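PDB 5UL3: 4'-phospho-dehydrooxetanocin synthase from Bacillus megaterium, which catalyses the oxidative ring contraction of dAMP to an oxetane aldehyde in oxetanocin A biosynthesis, using a [4Fe-4S] cluster, S-adenosylmethionine and cobalamin. Local coordinates for residues Ala428-Gly438 with Ile467-Met475; Ile457-Leu465 with Leu513-Ile524. One frame throughout, in Å; residues are numbered along the deposited sequence. Where two conformers were deposited one is given.

In the fold
In the partial TIM barrel of the radical SAM domain, strand 432-436, helix 452-464 and strand 470-473 form a beta-alpha-beta crossover. Contact 1 pairs its two strands; contact 2 packs its helix against the later helices of residues 513-524. Their centres lie about 17 Å apart, and the helix joins them directly, with Val462 CG1 packed 3.4 Å from Leu469 CD2 and Leu459 CD2 3.7 Å from Ile471 CG2. Contact 1 reaches the active site: Glu436 binds S-adenosylmethionine, and its side chain is about 7 Å from that of Cys318, a ligand of the iron-sulfur cluster. Contact 2 lies away from the cluster and cobalamin sites.

Contact 1. Residues Ala428-Gly438 with Ile467-Met475; sequences ADRIFIGVESG and INLRIGFIM. With EDO (1,2-ethanediol), chain X; EDO (1,2-ethanediol), chain F.
Glu436 N donates to Gly472 O over 2.8 Å, coming in from above the carbonyl plane. Arg470 pairs with Phe432 and Ile471 with Ile433 as parallel neighbours, but Glu436 comes opposite Phe473: a beta bulge shifts the register, with Gly434 at the centre of an inverse gamma turn. Beyond it, Ile474 N resumes the pairing at Glu436 O, 2.9 Å away.

Glu436, which binds S-adenosylmethionine, bends at chi2 (-38°), folding its carboxylate back over the backbone of Gly472. There an ethanediol, probably from the crystallisation liquor, donates from O2 to Glu436 OE1 at 2.6 Å. Ile474 CG1 touches Glu436 OE2 at 3.4 Å. Since Gly472 has no side chain, the Phe432 ring can also come close, Phe432 CZ lying 3.3 Å from Gly472 N. The Arg470 side chain crosses Phe432 at about a right angle, with NE in plane at the ring's edge and the guanidinium turned 37° from the ring. At the far end, one water donates to Asp429 OD1 (2.6 Å) and accepts from Asn468 ND2 (2.8 Å), while Asp429 OD2 bonds His357.

This is parallel pairing at the edge of the partial TIM barrel, where strand 393-398 pairs with the other edge of strand 432-436. Helix 452-464 packs on Val435, Leu469 and Ile471, and helix 484-493 on Phe473, which also has the Glu436 carbonyl oxygen over one ring face.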
loop_
_atom_site.group_PDB
_atom_site.type_symbol
_atom_site.label_atom_id
_atom_site.label_comp_id
_atom_site.label_asym_id
_atom_site.label_seq_id
_atom_site.Cartn_x
_atom_site.Cartn_y
_atom_site.Cartn_z
ATOM N N ALA A 428 2.752 -15.721 -7.403
ATOM C CA ALA A 428 3.509 -14.487 -7.228
ATOM C C ALA A 428 3.816 -13.889 -8.597
ATOM O O ALA A 428 4.334 -14.571 -9.481
ATOM C CB ALA A 428 4.801 -14.757 -6.454
ATOM N N ASP A 429 3.462 -12.619 -8.772
ATOM C CA ASP A 429 3.448 -12.003 -10.097
ATOM C C ASP A 429 4.406 -10.824 -10.172
ATOM O O ASP A 429 5.577 -11.006 -10.520
ATOM C CB ASP A 429 2.022 -11.571 -10.436
ATOM C CG ASP A 429 1.893 -11.033 -11.849
ATOM O OD1 ASP A 429 2.726 -11.390 -12.707
ATOM O OD2 ASP A 429 0.981 -10.228 -12.077
ATOM N N ARG A 430 3.930 -9.608 -9.877
ATOM C CA ARG A 430 4.783 -8.422 -9.889
ATOM C C ARG A 430 5.266 -8.174 -8.460
ATOM O O ARG A 430 4.531 -7.630 -7.632
ATOM C CB ARG A 430 4.045 -7.217 -10.458
ATOM C CG ARG A 430 4.191 -7.145 -11.983
ATOM C CD ARG A 430 3.402 -6.020 -12.615
ATOM N NE ARG A 430 2.048 -6.457 -12.881
ATOM C CZ ARG A 430 1.621 -6.915 -14.053
ATOM N NH1 ARG A 430 0.362 -7.303 -14.174
ATOM N NH2 ARG A 430 2.438 -6.970 -15.097
ATOM N N ILE A 431 6.513 -8.572 -8.172
ATOM C CA ILE A 431 7.099 -8.431 -6.836
ATOM C C ILE A 431 8.002 -7.200 -6.823
ATOM O O ILE A 431 8.781 -6.967 -7.768
ATOM C CB ILE A 431 7.872 -9.710 -6.422
ATOM C CG1 ILE A 431 6.965 -10.824 -5.879
ATOM C CG2 ILE A 431 8.886 -9.418 -5.324
ATOM C CD1 ILE A 431 5.493 -10.766 -6.227
ATOM N N PHE A 432 7.892 -6.395 -5.753
ATOM C CA PHE A 432 8.692 -5.185 -5.580
ATOM C C PHE A 432 9.838 -5.518 -4.630
ATOM O O PHE A 432 9.589 -5.993 -3.523
ATOM C CB PHE A 432 7.846 -4.052 -4.985
ATOM C CG PHE A 432 8.606 -2.786 -4.727
ATOM C CD1 PHE A 432 9.232 -2.568 -3.496
ATOM C CD2 PHE A 432 8.683 -1.792 -5.688
ATOM C CE1 PHE A 432 9.942 -1.398 -3.260
ATOM C CE2 PHE A 432 9.388 -0.619 -5.458
ATOM C CZ PHE A 432 10.016 -0.418 -4.241
ATOM N N ILE A 433 11.076 -5.257 -5.045
ATOM C CA ILE A 433 12.240 -5.475 -4.175
ATOM C C ILE A 433 12.841 -4.110 -3.874
ATOM O O ILE A 433 13.205 -3.370 -4.797
ATOM C CB ILE A 433 13.295 -6.389 -4.811
ATOM C CG1 ILE A 433 12.689 -7.706 -5.288
ATOM C CG2 ILE A 433 14.474 -6.624 -3.799
ATOM C CD1 ILE A 433 12.367 -8.673 -4.201
ATOM N N GLY A 434 12.923 -3.766 -2.592
ATOM C CA GLY A 434 13.489 -2.492 -2.185
ATOM C C GLY A 434 15.004 -2.442 -2.269
ATOM O O GLY A 434 15.687 -2.325 -1.248
ATOM N N VAL A 435 15.537 -2.537 -3.492
ATOM C CA VAL A 435 16.986 -2.438 -3.716
ATOM C C VAL A 435 17.516 -1.090 -3.229
ATOM O O VAL A 435 18.458 -1.023 -2.423
ATOM C CB VAL A 435 17.299 -2.660 -5.211
ATOM C CG1 VAL A 435 18.717 -2.272 -5.546
ATOM C CG2 VAL A 435 17.036 -4.119 -5.605
ATOM N N GLU A 436 16.951 -0.004 -3.761
ATOM C CA GLU A 436 17.167 1.403 -3.409
ATOM C C GLU A 436 18.517 1.962 -3.868
ATOM O O GLU A 436 18.617 3.154 -4.170
ATOM C CB GLU A 436 16.990 1.633 -1.889
ATOM C CG GLU A 436 15.607 1.239 -1.293
ATOM C CD GLU A 436 14.398 1.547 -2.173
ATOM O OE1 GLU A 436 13.387 0.812 -2.077
ATOM O OE2 GLU A 436 14.417 2.514 -2.954
ATOM N N SER A 437 19.554 1.132 -3.951
ATOM C CA SER A 437 20.849 1.674 -4.357
ATOM C C SER A 437 21.719 0.572 -4.942
ATOM O O SER A 437 21.558 -0.602 -4.616
ATOM C CB SER A 437 21.573 2.332 -3.168
ATOM O OG SER A 437 22.868 2.784 -3.564
ATOM N N GLY A 438 22.657 0.970 -5.799
ATOM C CA GLY A 438 23.706 0.077 -6.242
ATOM C C GLY A 438 25.089 0.471 -5.774
ATOM O O GLY A 438 26.076 -0.075 -6.284
ATOM N N ILE A 467 9.191 -14.825 -11.797
ATOM C CA ILE A 467 8.482 -13.733 -11.148
ATOM C C ILE A 467 8.879 -12.441 -11.844
ATOM O O ILE A 467 10.035 -12.262 -12.231
ATOM C CB ILE A 467 8.813 -13.724 -9.636
ATOM C CG1 ILE A 467 8.192 -14.950 -8.971
ATOM C CG2 ILE A 467 8.335 -12.453 -8.961
ATOM C CD1 ILE A 467 8.737 -15.285 -7.565
ATOM N N ASN A 468 7.941 -11.463 -11.935
ATOM C CA ASN A 468 8.082 -10.231 -12.752
ATOM C C ASN A 468 8.397 -8.986 -11.898
ATOM O O ASN A 468 7.491 -8.260 -11.481
ATOM C CB ASN A 468 6.801 -10.036 -13.571
ATOM C CG ASN A 468 6.778 -8.736 -14.408
ATOM O OD1 ASN A 468 7.778 -8.034 -14.556
ATOM N ND2 ASN A 468 5.605 -8.430 -14.971
ATOM N N LEU A 469 9.687 -8.678 -11.746
ATOM C CA LEU A 469 10.220 -7.759 -10.743
ATOM C C LEU A 469 10.042 -6.285 -11.083
ATOM O O LEU A 469 10.063 -5.887 -12.251
ATOM C CB LEU A 469 11.727 -7.987 -10.591
ATOM C CG LEU A 469 12.124 -9.344 -10.121
ATOM C CD1 LEU A 469 13.648 -9.502 -10.280
ATOM C CD2 LEU A 469 11.727 -9.339 -8.663
ATOM N N ARG A 470 9.941 -5.479 -10.022
ATOM C CA ARG A 470 10.118 -4.028 -10.019
ATOM C C ARG A 470 11.059 -3.728 -8.864
ATOM O O ARG A 470 10.996 -4.409 -7.844
ATOM C CB ARG A 470 8.805 -3.255 -9.756
ATOM C CG ARG A 470 7.982 -2.825 -10.935
ATOM C CD ARG A 470 7.083 -1.636 -10.548
ATOM N NE ARG A 470 6.715 -1.637 -9.127
ATOM C CZ ARG A 470 5.752 -2.395 -8.599
ATOM N NH1 ARG A 470 5.064 -3.227 -9.370
ATOM N NH2 ARG A 470 5.477 -2.327 -7.305
ATOM N N ILE A 471 11.916 -2.715 -8.988
ATOM C CA ILE A 471 12.785 -2.346 -7.861
ATOM C C ILE A 471 12.638 -0.861 -7.547
ATOM O O ILE A 471 12.481 -0.034 -8.447
ATOM C CB ILE A 471 14.272 -2.710 -8.103
ATOM C CG1 ILE A 471 14.913 -1.846 -9.214
ATOM C CG2 ILE A 471 14.419 -4.207 -8.365
ATOM C CD1 ILE A 471 16.426 -2.034 -9.334
ATOM N N GLY A 472 12.673 -0.519 -6.257
ATOM C CA GLY A 472 12.855 0.868 -5.887
ATOM C C GLY A 472 14.314 1.265 -6.044
ATOM O O GLY A 472 15.226 0.461 -5.852
ATOM N N PHE A 473 14.537 2.509 -6.454
ATOM C CA PHE A 473 15.906 2.983 -6.642
ATOM C C PHE A 473 15.933 4.477 -6.383
ATOM O O PHE A 473 15.233 5.236 -7.054
ATOM C CB PHE A 473 16.428 2.670 -8.052
ATOM C CG PHE A 473 17.942 2.609 -8.126
ATOM C CD1 PHE A 473 18.682 3.747 -8.388
ATOM C CD2 PHE A 473 18.610 1.412 -7.904
ATOM C CE1 PHE A 473 20.085 3.687 -8.428
ATOM C CE2 PHE A 473 20.002 1.342 -7.953
ATOM C CZ PHE A 473 20.731 2.484 -8.225
ATOM N N ILE A 474 16.714 4.896 -5.387
ATOM C CA ILE A 474 16.792 6.307 -5.054
ATOM C C ILE A 474 18.181 6.782 -5.461
ATOM O O ILE A 474 19.128 6.641 -4.688
ATOM C CB ILE A 474 16.541 6.544 -3.557
ATOM C CG1 ILE A 474 15.249 5.841 -3.108
ATOM C CG2 ILE A 474 16.432 8.017 -3.275
ATOM C CD1 ILE A 474 15.167 5.686 -1.576
ATOM N N MET A 475 18.291 7.316 -6.677
ATOM C CA MET A 475 19.589 7.656 -7.264
ATOM C C MET A 475 20.304 8.734 -6.454
ATOM O O MET A 475 21.481 8.589 -6.108
ATOM C CB MET A 475 19.379 8.113 -8.712
ATOM C CG MET A 475 20.637 8.715 -9.400
ATOM S SD MET A 475 21.905 7.457 -9.641
ATOM C CE MET A 475 21.146 6.466 -10.939
HETATM C C1 EDO X . 11.251 4.072 -2.839
HETATM O O1 EDO X . 12.326 3.651 -3.701
HETATM C C2 EDO X . 11.288 3.339 -1.497
HETATM O O2 EDO X . 11.082 1.924 -1.672
HETATM C C1 EDO F . 12.092 -9.531 -15.902
HETATM O O1 EDO F . 13.497 -9.826 -15.962
HETATM C C2 EDO F . 11.602 -9.338 -14.462
HETATM O O2 EDO F . 10.421 -8.506 -14.480
HETATM O O HOH W 1 3.145 -9.780 -14.759
HETATM O O HOH W 2 4.438 -5.180 -6.624
#

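Contact 2. Residues Ile457-Leu465 with Leu513-Ile524; sequences IALRLVSAL and LYDKLLNDKEFI
Arg460 leaves helix 457-464 with its CB directed toward the 513-524 segment and runs past Leu517 in the opposite sense. With CG anti to the backbone N (chi1 -165°), the chain extends toward the second helix, and Arg460 CG is first to touch, 3.9 Å from Leu517 CD2. CD then lies against the carbonyl oxygen of Leu517. A turn at chi3 (-71°) brings NE beside the CG2 methyl of Ile524 and swings NH1 round to Leu517 O. The Arg460 NH1 to Leu517 O hydrogen bond is 2.9 Å long and meets the carbonyl almost end-on. The CD1 methyl of Ile524 sits over one face of the group, 3.4 Å from Arg460 NH1, while NH2 bonds the carbonyl of Asp497.

Around this arm the seam is aliphatic. Leu517 CD1 packs between Ala464 CB (3.7 Å) and Leu461 CD2 (3.8 Å), and Leu461 CD2 also reaches the ring of Tyr514. Leu518 CD1 meets Ile457 CG2 at 3.7 Å, the two side chains crossing at about a right angle. The axes of helices 457-464 and 513-519 run at 134°, 10.1 Å apart at their closest.

Leu517 O lies near the C-terminal end of helix 513-519, which breaks at Asp520 before that residue caps helix 521-524. A buried guanidinium thus meets main-chain oxygens through NH1 and NH2, and the negative end of the helix dipole would probably favour its positive charge in a largely apolar seam.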
loop_
_atom_site.group_PDB
_atom_site.type_symbol
_atom_site.label_atom_id
_atom_site.label_comp_id
_atom_site.label_asym_id
_atom_site.label_seq_id
_atom_site.Cartn_x
_atom_site.Cartn_y
_atom_site.Cartn_z
ATOM N N ILE A 457 22.427 -10.534 -7.058
ATOM C CA ILE A 457 22.108 -11.950 -6.928
ATOM C C ILE A 457 20.645 -12.154 -6.541
ATOM O O ILE A 457 19.999 -13.089 -7.018
ATOM C CB ILE A 457 23.068 -12.621 -5.930
ATOM C CG1 ILE A 457 24.479 -12.662 -6.527
ATOM C CG2 ILE A 457 22.591 -14.036 -5.592
ATOM C CD1 ILE A 457 25.570 -12.881 -5.489
ATOM N N ALA A 458 20.099 -11.297 -5.670
ATOM C CA ALA A 458 18.687 -11.423 -5.330
ATOM C C ALA A 458 17.829 -11.311 -6.586
ATOM O O ALA A 458 16.887 -12.087 -6.773
ATOM C CB ALA A 458 18.271 -10.360 -4.307
ATOM N N LEU A 459 18.154 -10.361 -7.461
ATOM C CA LEU A 459 17.360 -10.172 -8.681
ATOM C C LEU A 459 17.503 -11.363 -9.614
ATOM O O LEU A 459 16.538 -11.774 -10.272
ATOM C CB LEU A 459 17.778 -8.890 -9.400
ATOM C CG LEU A 459 17.625 -7.581 -8.628
ATOM C CD1 LEU A 459 18.078 -6.386 -9.501
ATOM C CD2 LEU A 459 16.201 -7.409 -8.123
ATOM N N ARG A 460 18.704 -11.927 -9.675
ATOM C CA ARG A 460 18.957 -13.122 -10.472
ATOM C C ARG A 460 18.092 -14.293 -10.012
ATOM O O ARG A 460 17.465 -14.987 -10.826
ATOM C CB ARG A 460 20.453 -13.451 -10.365
ATOM C CG ARG A 460 21.016 -14.433 -11.362
ATOM C CD ARG A 460 22.527 -14.635 -11.140
ATOM N NE ARG A 460 23.332 -13.482 -11.530
ATOM C CZ ARG A 460 24.565 -13.249 -11.094
ATOM N NH1 ARG A 460 25.148 -14.085 -10.234
ATOM N NH2 ARG A 460 25.218 -12.177 -11.505
ATOM N N LEU A 461 18.053 -14.537 -8.699
ATOM C CA LEU A 461 17.292 -15.660 -8.165
ATOM C C LEU A 461 15.789 -15.497 -8.390
ATOM O O LEU A 461 15.111 -16.439 -8.817
ATOM C CB LEU A 461 17.604 -15.827 -6.669
ATOM C CG LEU A 461 19.053 -16.233 -6.377
ATOM C CD1 LEU A 461 19.436 -15.990 -4.903
ATOM C CD2 LEU A 461 19.273 -17.713 -6.740
ATOM N N VAL A 462 15.247 -14.315 -8.098
ATOM C CA VAL A 462 13.800 -14.133 -8.234
ATOM C C VAL A 462 13.398 -14.165 -9.702
ATOM O O VAL A 462 12.398 -14.797 -10.066
ATOM C CB VAL A 462 13.335 -12.830 -7.561
ATOM C CG1 VAL A 462 11.821 -12.616 -7.828
ATOM C CG2 VAL A 462 13.592 -12.902 -6.029
ATOM N N SER A 463 14.167 -13.496 -10.563
ATOM C CA SER A 463 13.788 -13.481 -11.980
ATOM C C SER A 463 13.900 -14.870 -12.606
ATOM O O SER A 463 13.057 -15.239 -13.441
ATOM C CB SER A 463 14.623 -12.455 -12.748
ATOM O OG SER A 463 16.007 -12.756 -12.731
ATOM N N ALA A 464 14.879 -15.678 -12.178
ATOM C CA ALA A 464 15.005 -17.032 -12.706
ATOM C C ALA A 464 13.787 -17.889 -12.393
ATOM O O ALA A 464 13.532 -18.864 -13.108
ATOM C CB ALA A 464 16.285 -17.704 -12.169
ATOM N N LEU A 465 13.031 -17.561 -11.341
ATOM C CA LEU A 465 11.815 -18.300 -11.033
ATOM C C LEU A 465 10.606 -17.835 -11.840
ATOM O O LEU A 465 9.509 -18.353 -11.617
ATOM C CB LEU A 465 11.511 -18.189 -9.543
ATOM C CG LEU A 465 12.615 -18.758 -8.650
ATOM C CD1 LEU A 465 12.348 -18.404 -7.188
ATOM C CD2 LEU A 465 12.688 -20.265 -8.822
ATOM N N LEU A 513 20.427 -25.384 -8.614
ATOM C CA LEU A 513 20.002 -24.117 -9.193
ATOM C C LEU A 513 20.669 -22.950 -8.484
ATOM O O LEU A 513 21.186 -22.028 -9.127
ATOM C CB LEU A 513 18.480 -23.997 -9.109
ATOM C CG LEU A 513 17.918 -22.660 -9.589
ATOM C CD1 LEU A 513 18.270 -22.445 -11.051
ATOM C CD2 LEU A 513 16.402 -22.620 -9.370
ATOM N N TYR A 514 20.650 -22.972 -7.148
ATOM C CA TYR A 514 21.299 -21.930 -6.356
ATOM C C TYR A 514 22.777 -21.801 -6.704
ATOM O O TYR A 514 23.269 -20.698 -6.960
ATOM C CB TYR A 514 21.126 -22.233 -4.868
ATOM C CG TYR A 514 21.691 -21.192 -3.935
ATOM C CD1 TYR A 514 20.980 -20.030 -3.648
ATOM C CD2 TYR A 514 22.914 -21.385 -3.300
ATOM C CE1 TYR A 514 21.485 -19.076 -2.781
ATOM C CE2 TYR A 514 23.424 -20.438 -2.428
ATOM C CZ TYR A 514 22.719 -19.288 -2.176
ATOM O OH TYR A 514 23.232 -18.360 -1.309
ATOM N N ASP A 515 23.503 -22.922 -6.708
ATOM C CA ASP A 515 24.941 -22.864 -6.965
ATOM C C ASP A 515 25.234 -22.323 -8.359
ATOM O O ASP A 515 26.165 -21.531 -8.544
ATOM C CB ASP A 515 25.566 -24.248 -6.780
ATOM C CG ASP A 515 25.711 -24.633 -5.324
ATOM O OD1 ASP A 515 25.811 -23.724 -4.473
ATOM O OD2 ASP A 515 25.735 -25.848 -5.030
ATOM N N LYS A 516 24.438 -22.725 -9.352
ATOM C CA LYS A 516 24.688 -22.272 -10.716
ATOM C C LYS A 516 24.413 -20.780 -10.874
ATOM O O LYS A 516 25.166 -20.080 -11.561
ATOM C CB LYS A 516 23.857 -23.090 -11.697
ATOM C CG LYS A 516 24.466 -24.452 -12.027
ATOM C CD LYS A 516 23.504 -25.290 -12.858
ATOM C CE LYS A 516 24.069 -26.669 -13.186
ATOM N NZ LYS A 516 25.050 -26.623 -14.307
ATOM N N LEU A 517 23.347 -20.266 -10.249
ATOM C CA LEU A 517 23.063 -18.837 -10.371
ATOM C C LEU A 517 24.060 -17.975 -9.605
ATOM O O LEU A 517 24.256 -16.816 -9.974
ATOM C CB LEU A 517 21.630 -18.543 -9.916
ATOM C CG LEU A 517 20.565 -19.016 -10.910
ATOM C CD1 LEU A 517 19.175 -18.945 -10.301
ATOM C CD2 LEU A 517 20.637 -18.191 -12.176
ATOM N N LEU A 518 24.714 -18.507 -8.572
ATOM C CA LEU A 518 25.707 -17.701 -7.877
ATOM C C LEU A 518 27.083 -17.760 -8.535
ATOM O O LEU A 518 27.785 -16.747 -8.567
ATOM C CB LEU A 518 25.826 -18.137 -6.416
ATOM C CG LEU A 518 25.027 -17.313 -5.411
ATOM C CD1 LEU A 518 23.529 -17.569 -5.613
ATOM C CD2 LEU A 518 25.460 -17.669 -4.000
ATOM N N ASN A 519 27.475 -18.915 -9.079
ATOM C CA ASN A 519 28.870 -19.167 -9.423
ATOM C C ASN A 519 29.123 -19.556 -10.870
ATOM O O ASN A 519 30.253 -19.383 -11.342
ATOM C CB ASN A 519 29.442 -20.285 -8.538
ATOM C CG ASN A 519 29.266 -20.005 -7.075
ATOM O OD1 ASN A 519 29.655 -18.944 -6.585
ATOM N ND2 ASN A 519 28.650 -20.944 -6.364
ATOM N N ASP A 520 28.133 -20.097 -11.575
ATOM C CA ASP A 520 28.348 -20.659 -12.908
ATOM C C ASP A 520 28.193 -19.537 -13.925
ATOM O O ASP A 520 27.082 -19.213 -14.346
ATOM C CB ASP A 520 27.381 -21.807 -13.162
ATOM C CG ASP A 520 27.775 -22.662 -14.353
ATOM O OD1 ASP A 520 28.306 -22.120 -15.340
ATOM O OD2 ASP A 520 27.525 -23.884 -14.302
ATOM N N LYS A 521 29.318 -18.942 -14.323
ATOM C CA LYS A 521 29.264 -17.808 -15.239
ATOM C C LYS A 521 28.686 -18.200 -16.594
ATOM O O LYS A 521 27.997 -17.395 -17.229
ATOM C CB LYS A 521 30.659 -17.205 -15.409
ATOM C CG LYS A 521 30.685 -15.966 -16.283
ATOM C CD LYS A 521 29.864 -14.846 -15.662
ATOM C CE LYS A 521 29.436 -13.820 -16.705
ATOM N NZ LYS A 521 27.981 -13.926 -17.036
ATOM N N GLU A 522 28.957 -19.423 -17.057
ATOM C CA GLU A 522 28.370 -19.869 -18.317
ATOM C C GLU A 522 26.864 -20.027 -18.190
ATOM O O GLU A 522 26.119 -19.705 -19.122
ATOM C CB GLU A 522 29.001 -21.190 -18.761
ATOM C CG GLU A 522 30.435 -21.072 -19.252
ATOM C CD GLU A 522 30.881 -22.303 -20.018
ATOM O OE1 GLU A 522 30.076 -23.254 -20.133
ATOM O OE2 GLU A 522 32.031 -22.320 -20.508
ATOM N N PHE A 523 26.400 -20.534 -17.048
ATOM C CA PHE A 523 24.967 -20.691 -16.825
ATOM C C PHE A 523 24.266 -19.335 -16.814
ATOM O O PHE A 523 23.250 -19.142 -17.492
ATOM C CB PHE A 523 24.736 -21.442 -15.512
ATOM C CG PHE A 523 23.306 -21.808 -15.248
ATOM C CD1 PHE A 523 22.776 -22.987 -15.741
ATOM C CD2 PHE A 523 22.501 -20.993 -14.463
ATOM C CE1 PHE A 523 21.465 -23.339 -15.475
ATOM C CE2 PHE A 523 21.192 -21.339 -14.197
ATOM C CZ PHE A 523 20.672 -22.512 -14.701
ATOM N N ILE A 524 24.809 -18.379 -16.057
ATOM C CA ILE A 524 24.235 -17.037 -16.013
ATOM C C ILE A 524 24.156 -16.440 -17.416
ATOM O O ILE A 524 23.116 -15.904 -17.824
ATOM C CB ILE A 524 25.044 -16.147 -15.054
ATOM C CG1 ILE A 524 24.919 -16.680 -13.620
ATOM C CG2 ILE A 524 24.579 -14.717 -15.147
ATOM C CD1 ILE A 524 26.051 -16.243 -12.686
#